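Local coordinates for protein methylxanthine N1-demethylase NdmA (Pseudomonas putida, PDB 6ICN) that catalyses the N1-demethylation of caffeine to theobromine and formaldehyde as a Rieske oxygenase, the first step of caffeine degradation, at residues L64-R77 / V129-I143. Residues are numbered along the deposited sequence; the frame is centred on the assembly and turned at random.
Sequences LVVAKLGDEYVAMR and VDRFDCEERYGLIWI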
loop_
_atom_site.group_PDB
_atom_site.type_symbol
_atom_site.label_atom_id
_atom_site.label_comp_id
_atom_site.label_asym_id
_atom_site.label_seq_id
_atom_site.Cartn_x
_atom_site.Cartn_y
_atom_site.Cartn_z
ATOM N N LEU A 64 7.261 -27.492 12.315
ATOM C CA LEU A 64 6.989 -28.022 13.641
ATOM C C LEU A 64 5.965 -27.156 14.360
ATOM O O LEU A 64 5.695 -26.019 13.964
ATOM C CB LEU A 64 8.280 -28.075 14.462
ATOM C CG LEU A 64 9.496 -28.727 13.799
ATOM C CD1 LEU A 64 10.733 -28.593 14.672
ATOM C CD2 LEU A 64 9.204 -30.183 13.446
ATOM N N VAL A 65 5.396 -27.696 15.436
ATOM C CA VAL A 65 4.505 -26.935 16.302
ATOM C C VAL A 65 4.967 -27.110 17.742
ATOM O O VAL A 65 5.322 -28.224 18.157
ATOM C CB VAL A 65 3.037 -27.376 16.108
ATOM C CG1 VAL A 65 2.879 -28.894 16.372
ATOM C CG2 VAL A 65 2.098 -26.551 16.975
ATOM N N VAL A 66 4.983 -26.012 18.492
ATOM C CA VAL A 66 5.350 -26.007 19.906
ATOM C C VAL A 66 4.117 -25.654 20.723
ATOM O O VAL A 66 3.343 -24.765 20.342
ATOM C CB VAL A 66 6.488 -25.011 20.192
ATOM C CG1 VAL A 66 6.748 -24.889 21.687
ATOM C CG2 VAL A 66 7.780 -25.457 19.481
ATOM N N ALA A 67 3.946 -26.332 21.863
ATOM C CA ALA A 67 2.831 -26.040 22.758
ATOM C C ALA A 67 3.251 -26.350 24.186
ATOM O O ALA A 67 4.119 -27.205 24.418
ATOM C CB ALA A 67 1.573 -26.845 22.397
ATOM N N LYS A 68 2.621 -25.662 25.139
ATOM C CA LYS A 68 2.810 -25.955 26.560
ATOM C C LYS A 68 1.705 -26.911 26.997
ATOM O O LYS A 68 0.539 -26.519 27.111
ATOM C CB LYS A 68 2.809 -24.665 27.375
ATOM C CG LYS A 68 2.958 -24.915 28.881
ATOM C CD LYS A 68 4.315 -24.514 29.375
ATOM C CE LYS A 68 4.532 -24.929 30.828
ATOM N NZ LYS A 68 3.608 -24.257 31.762
ATOM N N LEU A 69 2.058 -28.179 27.189
ATOM C CA LEU A 69 1.106 -29.237 27.535
ATOM C C LEU A 69 1.367 -29.618 28.989
ATOM O O LEU A 69 2.355 -30.299 29.292
ATOM C CB LEU A 69 1.259 -30.443 26.614
ATOM C CG LEU A 69 1.057 -30.152 25.127
ATOM C CD1 LEU A 69 1.085 -31.477 24.351
ATOM C CD2 LEU A 69 -0.277 -29.420 24.889
ATOM N N GLY A 70 0.500 -29.156 29.883
ATOM C CA GLY A 70 0.779 -29.344 31.297
ATOM C C GLY A 70 2.027 -28.572 31.659
ATOM O O GLY A 70 2.168 -27.395 31.320
ATOM N N ASP A 71 2.978 -29.244 32.308
ATOM C CA ASP A 71 4.195 -28.588 32.759
ATOM C C ASP A 71 5.332 -28.671 31.742
ATOM O O ASP A 71 6.453 -28.260 32.051
ATOM C CB ASP A 71 4.642 -29.192 34.098
ATOM C CG ASP A 71 3.766 -28.750 35.255
ATOM O OD1 ASP A 71 3.339 -27.572 35.261
ATOM O OD2 ASP A 71 3.506 -29.573 36.160
ATOM N N GLU A 72 5.065 -29.170 30.542
ATOM C CA GLU A 72 6.098 -29.524 29.584
ATOM C C GLU A 72 5.928 -28.700 28.314
ATOM O O GLU A 72 4.811 -28.545 27.824
ATOM C CB GLU A 72 6.015 -31.023 29.241
ATOM C CG GLU A 72 7.092 -31.530 28.303
ATOM C CD GLU A 72 7.016 -33.040 28.040
ATOM O OE1 GLU A 72 7.701 -33.501 27.089
ATOM O OE2 GLU A 72 6.279 -33.749 28.773
ATOM N N TYR A 73 7.043 -28.213 27.771
ATOM C CA TYR A 73 7.057 -27.726 26.393
ATOM C C TYR A 73 7.281 -28.893 25.437
ATOM O O TYR A 73 8.249 -29.662 25.586
ATOM C CB TYR A 73 8.143 -26.658 26.207
ATOM C CG TYR A 73 7.878 -25.410 27.019
ATOM C CD1 TYR A 73 6.940 -24.465 26.600
ATOM C CD2 TYR A 73 8.536 -25.189 28.223
ATOM C CE1 TYR A 73 6.697 -23.330 27.350
ATOM C CE2 TYR A 73 8.288 -24.057 28.985
ATOM C CZ TYR A 73 7.367 -23.130 28.537
ATOM O OH TYR A 73 7.123 -22.017 29.295
ATOM N N VAL A 74 6.386 -29.029 24.460
ATOM C CA VAL A 74 6.369 -30.153 23.532
ATOM C C VAL A 74 6.495 -29.635 22.109
ATOM O O VAL A 74 5.872 -28.624 21.754
ATOM C CB VAL A 74 5.084 -30.990 23.687
ATOM C CG1 VAL A 74 5.022 -32.103 22.658
ATOM C CG2 VAL A 74 4.986 -31.555 25.115
ATOM N N ALA A 75 7.292 -30.339 21.300
ATOM C CA ALA A 75 7.427 -30.078 19.867
ATOM C C ALA A 75 6.986 -31.305 19.069
ATOM O O ALA A 75 7.458 -32.424 19.326
ATOM C CB ALA A 75 8.875 -29.698 19.522
ATOM N N MET A 76 6.078 -31.101 18.114
ATOM C CA MET A 76 5.596 -32.162 17.226
ATOM C C MET A 76 5.728 -31.685 15.789
ATOM O O MET A 76 5.812 -30.485 15.528
ATOM C CB MET A 76 4.118 -32.521 17.482
ATOM C CG MET A 76 3.778 -32.980 18.869
ATOM S SD MET A 76 2.009 -33.321 18.914
ATOM C CE MET A 76 1.717 -33.048 20.663
ATOM N N ARG A 77 5.730 -32.623 14.842
ATOM C CA ARG A 77 5.556 -32.198 13.454
ATOM C C ARG A 77 4.208 -31.505 13.289
ATOM O O ARG A 77 3.180 -31.971 13.795
ATOM C CB ARG A 77 5.640 -33.385 12.506
ATOM C CG ARG A 77 5.704 -32.952 11.048
ATOM C CD ARG A 77 6.025 -34.134 10.129
ATOM N NE ARG A 77 7.099 -34.985 10.643
ATOM C CZ ARG A 77 8.387 -34.751 10.431
ATOM N NH1 ARG A 77 8.767 -33.695 9.731
ATOM N NH2 ARG A 77 9.293 -35.564 10.915
ATOM N N VAL A 129 1.866 -38.619 15.654
ATOM C CA VAL A 129 2.766 -37.745 14.910
ATOM C C VAL A 129 4.126 -37.761 15.590
ATOM O O VAL A 129 4.234 -38.036 16.790
ATOM C CB VAL A 129 2.202 -36.304 14.814
ATOM C CG1 VAL A 129 0.828 -36.314 14.154
ATOM C CG2 VAL A 129 2.127 -35.676 16.187
ATOM N N ASP A 130 5.178 -37.462 14.819
ATOM C CA ASP A 130 6.527 -37.441 15.382
ATOM C C ASP A 130 6.654 -36.320 16.401
ATOM O O ASP A 130 6.139 -35.219 16.195
ATOM C CB ASP A 130 7.587 -37.231 14.295
ATOM C CG ASP A 130 7.729 -38.412 13.358
ATOM O OD1 ASP A 130 7.365 -39.549 13.726
ATOM O OD2 ASP A 130 8.222 -38.187 12.239
ATOM N N ARG A 131 7.320 -36.607 17.519
ATOM C CA ARG A 131 7.662 -35.577 18.484
ATOM C C ARG A 131 9.176 -35.511 18.626
ATOM O O ARG A 131 9.902 -36.428 18.226
ATOM C CB ARG A 131 6.979 -35.804 19.848
ATOM C CG ARG A 131 7.318 -37.094 20.564
ATOM C CD ARG A 131 8.229 -36.814 21.752
ATOM N NE ARG A 131 9.601 -37.174 21.427
ATOM C CZ ARG A 131 10.686 -36.731 22.058
ATOM N NH1 ARG A 131 10.601 -35.873 23.074
ATOM N NH2 ARG A 131 11.876 -37.146 21.647
ATOM N N PHE A 132 9.649 -34.391 19.159
ATOM C CA PHE A 132 11.070 -34.085 19.190
ATOM C C PHE A 132 11.443 -33.532 20.549
ATOM O O PHE A 132 10.652 -32.826 21.191
ATOM C CB PHE A 132 11.449 -33.056 18.101
ATOM C CG PHE A 132 11.049 -33.486 16.735
ATOM C CD1 PHE A 132 11.870 -34.327 15.991
ATOM C CD2 PHE A 132 9.815 -33.125 16.212
ATOM C CE1 PHE A 132 11.483 -34.756 14.735
ATOM C CE2 PHE A 132 9.415 -33.563 14.972
ATOM C CZ PHE A 132 10.259 -34.377 14.222
ATOM N N ASP A 133 12.669 -33.844 20.972
ATOM C CA ASP A 133 13.212 -33.266 22.190
ATOM C C ASP A 133 13.056 -31.751 22.175
ATOM O O ASP A 133 13.444 -31.079 21.207
ATOM C CB ASP A 133 14.689 -33.651 22.354
ATOM C CG ASP A 133 14.865 -35.048 22.966
ATOM O OD1 ASP A 133 13.925 -35.862 22.872
ATOM O OD2 ASP A 133 15.944 -35.322 23.537
ATOM N N CYS A 134 12.453 -31.228 23.241
ATOM C CA CYS A 134 12.069 -29.821 23.323
ATOM C C CYS A 134 12.209 -29.362 24.766
ATOM O O CYS A 134 11.632 -29.988 25.662
ATOM C CB CYS A 134 10.622 -29.632 22.855
ATOM S SG CYS A 134 10.099 -27.895 22.845
ATOM N N GLU A 135 12.955 -28.280 24.992
ATOM C CA GLU A 135 13.188 -27.747 26.331
ATOM C C GLU A 135 13.237 -26.227 26.311
ATOM O O GLU A 135 13.744 -25.618 25.359
ATOM C CB GLU A 135 14.521 -28.221 26.939
ATOM C CG GLU A 135 14.630 -29.711 27.105
ATOM C CD GLU A 135 13.834 -30.214 28.291
ATOM O OE1 GLU A 135 13.592 -29.417 29.234
ATOM O OE2 GLU A 135 13.452 -31.404 28.274
ATOM N N GLU A 136 12.752 -25.622 27.395
ATOM C CA GLU A 136 12.998 -24.210 27.662
ATOM C C GLU A 136 14.315 -24.040 28.409
ATOM O O GLU A 136 14.633 -24.806 29.330
ATOM C CB GLU A 136 11.858 -23.587 28.480
ATOM C CG GLU A 136 12.049 -22.091 28.802
ATOM C CD GLU A 136 12.960 -21.806 30.016
ATOM O OE1 GLU A 136 13.702 -20.799 30.012
ATOM O OE2 GLU A 136 12.927 -22.578 31.000
ATOM N N ARG A 137 15.091 -23.044 27.993
ATOM C CA ARG A 137 16.270 -22.624 28.737
ATOM C C ARG A 137 16.574 -21.179 28.368
ATOM O O ARG A 137 16.523 -20.815 27.188
ATOM C CB ARG A 137 17.490 -23.527 28.459
ATOM C CG ARG A 137 18.593 -23.331 29.517
ATOM C CD ARG A 137 19.631 -24.467 29.552
ATOM N NE ARG A 137 19.046 -25.764 29.891
ATOM C CZ ARG A 137 19.720 -26.910 29.850
ATOM N NH1 ARG A 137 21.002 -26.907 29.509
ATOM N NH2 ARG A 137 19.120 -28.053 30.153
ATOM N N TYR A 138 16.864 -20.359 29.380
ATOM C CA TYR A 138 17.223 -18.947 29.207
ATOM C C TYR A 138 16.095 -18.119 28.623
ATOM O O TYR A 138 16.341 -17.010 28.140
ATOM C CB TYR A 138 18.459 -18.758 28.315
ATOM C CG TYR A 138 19.585 -19.716 28.589
ATOM C CD1 TYR A 138 20.042 -19.932 29.886
ATOM C CD2 TYR A 138 20.188 -20.410 27.547
ATOM C CE1 TYR A 138 21.093 -20.807 30.137
ATOM C CE2 TYR A 138 21.239 -21.288 27.791
ATOM C CZ TYR A 138 21.671 -21.485 29.088
ATOM O OH TYR A 138 22.711 -22.345 29.346
ATOM N N GLY A 139 14.851 -18.606 28.657
ATOM C CA GLY A 139 13.774 -17.847 28.048
ATOM C C GLY A 139 13.571 -18.131 26.573
ATOM O O GLY A 139 12.760 -17.447 25.920
ATOM N N LEU A 140 14.300 -19.091 26.024
ATOM C CA LEU A 140 14.083 -19.568 24.667
ATOM C C LEU A 140 13.583 -21.004 24.706
ATOM O O LEU A 140 13.799 -21.738 25.677
ATOM C CB LEU A 140 15.374 -19.496 23.836
ATOM C CG LEU A 140 16.164 -18.176 23.832
ATOM C CD1 LEU A 140 17.416 -18.259 22.947
ATOM C CD2 LEU A 140 15.302 -16.997 23.426
ATOM N N ILE A 141 12.955 -21.412 23.612
ATOM C CA ILE A 141 12.516 -22.791 23.405
ATOM C C ILE A 141 13.480 -23.433 22.421
ATOM O O ILE A 141 13.703 -22.894 21.321
ATOM C CB ILE A 141 11.075 -22.853 22.865
ATOM C CG1 ILE A 141 10.102 -22.187 23.832
ATOM C CG2 ILE A 141 10.681 -24.298 22.561
ATOM C CD1 ILE A 141 10.071 -22.834 25.174
ATOM N N TRP A 142 14.048 -24.586 22.809
ATOM C CA TRP A 142 15.072 -25.280 22.037
ATOM C C TRP A 142 14.558 -26.630 21.558
ATOM O O TRP A 142 13.861 -27.332 22.294
ATOM C CB TRP A 142 16.322 -25.514 22.890
ATOM C CG TRP A 142 16.904 -24.295 23.498
ATOM C CD1 TRP A 142 16.465 -23.634 24.622
ATOM C CD2 TRP A 142 18.059 -23.588 23.039
ATOM N NE1 TRP A 142 17.282 -22.551 24.874
ATOM C CE2 TRP A 142 18.255 -22.494 23.908
ATOM C CE3 TRP A 142 18.924 -23.746 21.941
ATOM C CZ2 TRP A 142 19.308 -21.592 23.754
ATOM C CZ3 TRP A 142 19.963 -22.856 21.790
ATOM C CH2 TRP A 142 20.146 -21.787 22.687
ATOM N N ILE A 143 14.901 -27.006 20.324
ATOM C CA ILE A 143 14.488 -28.278 19.743
ATOM C C ILE A 143 15.705 -29.015 19.192
ATOM O O ILE A 143 16.562 -28.415 18.538
ATOM C CB ILE A 143 13.432 -28.087 18.631
ATOM C CG1 ILE A 143 12.123 -27.580 19.239
ATOM C CG2 ILE A 143 13.179 -29.405 17.883
ATOM C CD1 ILE A 143 11.076 -27.249 18.169
HETATM O O HOH W 1 7.499 -34.833 24.149
HETATM O O HOH W 2 8.638 -32.549 22.992
HETATM O O HOH W 3 4.836 -37.079 11.924
#
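Over one face of the Tyr-73 ring sits Ile-141 CD1, 3.9 Å from the centroid and 14° off the normal (a CH-pi contact); Lys-68 CD, from the same hairpin as Tyr-73, lies against the opposite face, offset toward the rim. At the edge of the Phe-132 ring, CZ meets Arg-77 NH2 at 3.6 Å. A bend at chi3 helps bring that NH2 to the anti lone pair of Asp-130 OD2 (3.1 Å, 169° at the hydrogen). The planes of this salt bridge stand 76° apart, and NH1 pairs with Glu-62. An alanine here would probably leave the carboxylates of Asp-130 and Glu-62 without their shared cation and uncover the CZ edge of Phe-132. Between these ends, Ile-143 CD1 packs on Ala-75 CB (3.6 Å) and meets Leu-64 CD1 tip to tip. Antiparallel strands 72-77 and 131-137 are joined by Arg-77 N to Asp-130 O (3.0 Å) and Phe-132 N to Ala-75 O (2.9 Å). A water bridges Ala-75 N and Phe-132 O in place of another direct bond; toward Tyr-73 and Glu-135 the strands draw apart. Cohesion of these Rieske-domain hairpins thus probably rests largely on apolar side chains and, at the end leading to the cluster-binding loops, the Arg-77 to Asp-130 pair.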